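Local coordinates for protein 5,10-methylenetetrahydromethanopterin reductase (Methanopyrus kandleri, PDB 1EZW) that catalyses the reversible, coenzyme F420-dependent reduction of methylene-tetrahydromethanopterin to methyl-tetrahydromethanopterin in the pathway of methanogenesis from carbon dioxide, at residues Asp258-Arg263 / Glu296-Ala301; Tyr229-Ile234 / Ile247-Ile252. All blocks are in the same frame, centred on the assembly; numbering follows the deposited sequence. Where two conformers were deposited one is given.

How the contacts relate
Both contacts belong to the long excursion that joins strands 225-229 and 321-324 of the TIM barrel, and their centres lie about 11 Å apart. Contact 1 is the more peripheral in the chain, yet two of its three touching residues are buried; contact 2 is nearer the chain centre and partly buried. Contact 1 sets a short helix against an aromatic ring, whereas contact 2 sets a cysteine against aliphatic branches of helix 238-254, the helix that precedes 258-263. Backbone hydrogen bonds of Ile300 couple them where strand 300-302 pairs with 232-234 and the residue before it, Ile300 N lying 2.9 Å from Cys231 O and Ile300 O 2.9 Å from Ser233 N.

Contact 1. Residues Asp258-Arg263 / Glu296-Ala301; sequences DVVLER and EAFSIA
Val260 and Leu261, neighbours on the short helix 258-263, meet a single aromatic side chain, Phe298 of segment 296-301. Val260 reaches it with one methyl: CG1 lies 3.7 Å from Phe298 CE2, near the plane of the ring and at its edge. The same methyl is 4.2 Å from Phe298 CZ, so it sits by the outer corner of the ring rather than over a face. A first torsion of 176° sets CG1 anti to the backbone N and extends it to this corner. Leu261 takes a different route. Its CB is directed away from 296-301, but the branched end lies nearer, with CD2 4.3 Å from Phe298 CZ, oblique to the ring and in a looser approach. Both residues belong to the helical excursion between strands 225-229 and 321-324 of the TIM barrel, and the contact joins helix 258-263 to the junction of helix 292-298 with strand 300-302. Within the first helix, Glu262 N bonds to Asp258 O at 2.9 Å, a regular turn carrying the two apolar residues. Further along, Arg263 turns to another element, forming a salt bridge through NH2 with Asp202 of helix 200-216. On the far segment, Ala297 CB rests 3.8 Å above the Phe298 ring plane, over its centre. The ring also packs edge-to-face with His264 and touches Ile252 and Val253 of helix 238-254.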
# COMPACT_ATOMS: atom_id res chain seq x y z
N ASP A 258 -17.70 36.90 -20.59
CA ASP A 258 -17.19 37.99 -21.42
C ASP A 258 -16.31 39.02 -20.71
O ASP A 258 -15.46 39.64 -21.34
CB ASP A 258 -18.34 38.69 -22.13
CG ASP A 258 -19.16 37.72 -22.95
OD1 ASP A 258 -19.89 36.89 -22.35
OD2 ASP A 258 -19.07 37.77 -24.20
N VAL A 259 -16.52 39.22 -19.42
CA VAL A 259 -15.68 40.18 -18.72
C VAL A 259 -14.24 39.63 -18.66
O VAL A 259 -13.27 40.40 -18.70
CB VAL A 259 -16.21 40.45 -17.30
CG1 VAL A 259 -16.38 39.14 -16.56
CG2 VAL A 259 -15.26 41.37 -16.56
N VAL A 260 -14.11 38.31 -18.59
CA VAL A 260 -12.79 37.69 -18.57
C VAL A 260 -12.15 37.83 -19.95
O VAL A 260 -10.98 38.18 -20.05
CB VAL A 260 -12.88 36.19 -18.14
CG1 VAL A 260 -11.50 35.52 -18.22
CG2 VAL A 260 -13.37 36.10 -16.70
N LEU A 261 -12.91 37.58 -21.01
CA LEU A 261 -12.38 37.71 -22.38
C LEU A 261 -11.95 39.16 -22.62
O LEU A 261 -10.89 39.42 -23.23
CB LEU A 261 -13.44 37.30 -23.42
CG LEU A 261 -13.98 35.87 -23.42
CD1 LEU A 261 -14.95 35.68 -24.59
CD2 LEU A 261 -12.83 34.88 -23.56
N GLU A 262 -12.76 40.10 -22.13
CA GLU A 262 -12.46 41.52 -22.28
C GLU A 262 -11.18 41.85 -21.54
O GLU A 262 -10.31 42.55 -22.07
CB GLU A 262 -13.61 42.36 -21.70
CG GLU A 262 -13.35 43.86 -21.76
CD GLU A 262 -14.47 44.67 -21.12
OE1 GLU A 262 -14.76 44.45 -19.92
OE2 GLU A 262 -15.05 45.53 -21.81
N ARG A 263 -11.07 41.36 -20.31
CA ARG A 263 -9.89 41.57 -19.47
C ARG A 263 -8.58 41.20 -20.17
O ARG A 263 -7.57 41.88 -20.02
CB ARG A 263 -10.01 40.73 -18.17
CG ARG A 263 -8.77 40.69 -17.27
CD ARG A 263 -8.97 39.64 -16.15
NE ARG A 263 -10.14 39.97 -15.35
CZ ARG A 263 -10.79 39.13 -14.55
NH1 ARG A 263 -11.85 39.56 -13.88
NH2 ARG A 263 -10.41 37.86 -14.42
N GLU A 296 -1.44 33.17 -23.63
CA GLU A 296 -0.85 34.03 -22.60
C GLU A 296 -1.87 34.33 -21.50
O GLU A 296 -1.53 34.46 -20.32
CB GLU A 296 -0.39 35.35 -23.27
CG GLU A 296 0.35 36.36 -22.39
CD GLU A 296 -0.51 36.99 -21.32
OE1 GLU A 296 -1.73 37.16 -21.52
OE2 GLU A 296 0.06 37.34 -20.27
N ALA A 297 -3.13 34.45 -21.88
CA ALA A 297 -4.13 34.76 -20.90
C ALA A 297 -4.53 33.59 -20.01
O ALA A 297 -4.74 33.76 -18.80
CB ALA A 297 -5.37 35.28 -21.60
N PHE A 298 -4.60 32.41 -20.61
CA PHE A 298 -5.15 31.27 -19.89
C PHE A 298 -4.26 30.10 -19.54
O PHE A 298 -4.77 29.04 -19.19
CB PHE A 298 -6.38 30.78 -20.66
CG PHE A 298 -7.40 31.88 -20.91
CD1 PHE A 298 -7.76 32.26 -22.21
CD2 PHE A 298 -7.98 32.56 -19.84
CE1 PHE A 298 -8.67 33.31 -22.43
CE2 PHE A 298 -8.88 33.61 -20.04
CZ PHE A 298 -9.23 33.98 -21.35
N SER A 299 -2.95 30.29 -19.61
CA SER A 299 -2.04 29.19 -19.27
C SER A 299 -0.69 29.79 -18.92
O SER A 299 -0.42 30.99 -19.18
CB SER A 299 -1.85 28.23 -20.45
OG SER A 299 -0.95 28.76 -21.44
N ILE A 300 0.14 28.96 -18.31
CA ILE A 300 1.53 29.30 -18.02
C ILE A 300 2.21 28.24 -18.87
O ILE A 300 2.22 27.04 -18.53
CB ILE A 300 1.90 29.09 -16.55
CG1 ILE A 300 1.19 30.13 -15.68
CG2 ILE A 300 3.39 29.26 -16.36
CD1 ILE A 300 1.49 29.90 -14.22
N ALA A 301 2.76 28.66 -20.01
CA ALA A 301 3.39 27.70 -20.91
C ALA A 301 4.73 28.13 -21.51
O ALA A 301 4.95 29.31 -21.81
CB ALA A 301 2.41 27.36 -22.05

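Contact 2. Residues Tyr229-Ile234 / Ile247-Ile252; sequences YTCFSI and IVVAFI
The β-α-β crossover that carries the chain from strand 232-234 to its parallel neighbour 300-302, through a long, largely helical connection, is the setting of this contact: Cys231, just ahead of the first strand, packs against helix 238-254 of that connection. This small two-stranded sheet stands just beyond barrel strand 225-229 of the TIM fold. The side of the contact contributed by 229-234 is Cys231 alone, whose CB points at the helix. Its first torsion, 166°, puts SG anti to the backbone N, where it meets methyls of Val248 and Val249. Val248 lies closest, with CG1 3.7 Å and CB 4.0 Å from SG. Val249 comes less near, its CG2 methyl standing 4.2 Å from the same sulfur. The third helix residue, Ile252, lies one turn beyond Val248, to which it is tied by the bond from Ile252 N to Val248 O, and this periodicity lets both address the cysteine. All these contacts are apolar, and the sulfur acts as a compact hydrophobic group. Around them, the backbone N of Cys231 is bonded to Ser198 OG, and Ser233 OG bonds to Ala241 O nearer the start of the helix, giving the strand a polar tie beside the apolar one. Ile252 touches the base of the cysteine rather than its end: its outstretched chain, chi2 178°, brings CD1 to 3.8 Å from Cys231 CB.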
# COMPACT_ATOMS: atom_id res chain seq x y z
N TYR A 229 -4.99 27.79 -9.64
CA TYR A 229 -5.23 26.49 -10.28
C TYR A 229 -5.01 26.80 -11.76
O TYR A 229 -5.92 27.29 -12.45
CB TYR A 229 -6.68 26.05 -9.99
CG TYR A 229 -6.84 24.94 -8.95
CD1 TYR A 229 -5.89 24.73 -7.95
CD2 TYR A 229 -7.98 24.14 -8.95
CE1 TYR A 229 -6.09 23.73 -6.96
CE2 TYR A 229 -8.19 23.16 -7.98
CZ TYR A 229 -7.25 22.96 -6.99
OH TYR A 229 -7.49 22.01 -6.01
N THR A 230 -3.81 26.51 -12.26
CA THR A 230 -3.44 26.84 -13.64
C THR A 230 -3.54 25.79 -14.72
O THR A 230 -3.67 24.59 -14.43
CB THR A 230 -1.97 27.33 -13.69
OG1 THR A 230 -1.08 26.19 -13.57
CG2 THR A 230 -1.68 28.30 -12.53
N CYS A 231 -3.54 26.26 -15.96
CA CYS A 231 -3.41 25.40 -17.13
C CYS A 231 -1.89 25.57 -17.25
O CYS A 231 -1.38 26.69 -17.45
CB CYS A 231 -4.11 25.99 -18.34
SG CYS A 231 -3.62 25.17 -19.84
N PHE A 232 -1.13 24.48 -17.16
CA PHE A 232 0.32 24.62 -17.11
C PHE A 232 0.98 23.70 -18.11
O PHE A 232 0.56 22.54 -18.26
CB PHE A 232 0.75 24.24 -15.68
CG PHE A 232 2.15 24.57 -15.33
CD1 PHE A 232 2.43 25.69 -14.55
CD2 PHE A 232 3.19 23.70 -15.66
CE1 PHE A 232 3.73 25.93 -14.09
CE2 PHE A 232 4.49 23.94 -15.21
CZ PHE A 232 4.77 25.04 -14.43
N SER A 233 2.02 24.20 -18.79
CA SER A 233 2.71 23.32 -19.74
C SER A 233 4.17 23.69 -19.86
O SER A 233 4.51 24.81 -20.28
CB SER A 233 2.04 23.36 -21.12
OG SER A 233 2.53 22.28 -21.94
N ILE A 234 5.05 22.76 -19.48
CA ILE A 234 6.47 23.03 -19.51
C ILE A 234 7.24 21.94 -20.25
O ILE A 234 6.94 20.75 -20.12
CB ILE A 234 7.00 23.21 -18.06
CG1 ILE A 234 8.40 23.83 -18.08
CG2 ILE A 234 6.98 21.83 -17.31
CD1 ILE A 234 8.99 24.09 -16.70
N ILE A 247 -5.65 22.37 -26.63
CA ILE A 247 -6.95 21.79 -26.35
C ILE A 247 -7.50 22.31 -25.03
O ILE A 247 -8.68 22.65 -24.94
CB ILE A 247 -6.90 20.24 -26.29
CG1 ILE A 247 -8.30 19.68 -26.01
CG2 ILE A 247 -5.94 19.78 -25.19
CD1 ILE A 247 -9.37 20.09 -27.02
N VAL A 248 -6.66 22.40 -24.01
CA VAL A 248 -7.14 22.88 -22.73
C VAL A 248 -7.54 24.36 -22.78
O VAL A 248 -8.58 24.74 -22.27
CB VAL A 248 -6.11 22.63 -21.59
CG1 VAL A 248 -6.65 23.16 -20.27
CG2 VAL A 248 -5.80 21.12 -21.46
N VAL A 249 -6.71 25.20 -23.41
CA VAL A 249 -7.05 26.62 -23.51
C VAL A 249 -8.34 26.79 -24.32
O VAL A 249 -9.19 27.62 -23.97
CB VAL A 249 -5.89 27.42 -24.15
CG1 VAL A 249 -6.37 28.81 -24.54
CG2 VAL A 249 -4.74 27.55 -23.13
N ALA A 250 -8.50 26.01 -25.38
CA ALA A 250 -9.71 26.09 -26.19
C ALA A 250 -10.94 25.96 -25.30
O ALA A 250 -11.87 26.75 -25.42
CB ALA A 250 -9.70 25.01 -27.27
N PHE A 251 -10.95 24.98 -24.40
CA PHE A 251 -12.07 24.80 -23.49
C PHE A 251 -12.19 25.94 -22.50
O PHE A 251 -13.29 26.32 -22.09
CB PHE A 251 -11.97 23.49 -22.70
CG PHE A 251 -12.60 22.31 -23.39
CD1 PHE A 251 -11.99 21.70 -24.48
CD2 PHE A 251 -13.84 21.84 -22.96
CE1 PHE A 251 -12.60 20.63 -25.14
CE2 PHE A 251 -14.46 20.77 -23.61
CZ PHE A 251 -13.84 20.17 -24.71
N ILE A 252 -11.05 26.49 -22.09
CA ILE A 252 -11.08 27.61 -21.15
C ILE A 252 -11.71 28.82 -21.85
O ILE A 252 -12.56 29.50 -21.28
CB ILE A 252 -9.66 27.96 -20.65
CG1 ILE A 252 -9.07 26.76 -19.90
CG2 ILE A 252 -9.72 29.23 -19.79
CD1 ILE A 252 -7.66 26.96 -19.39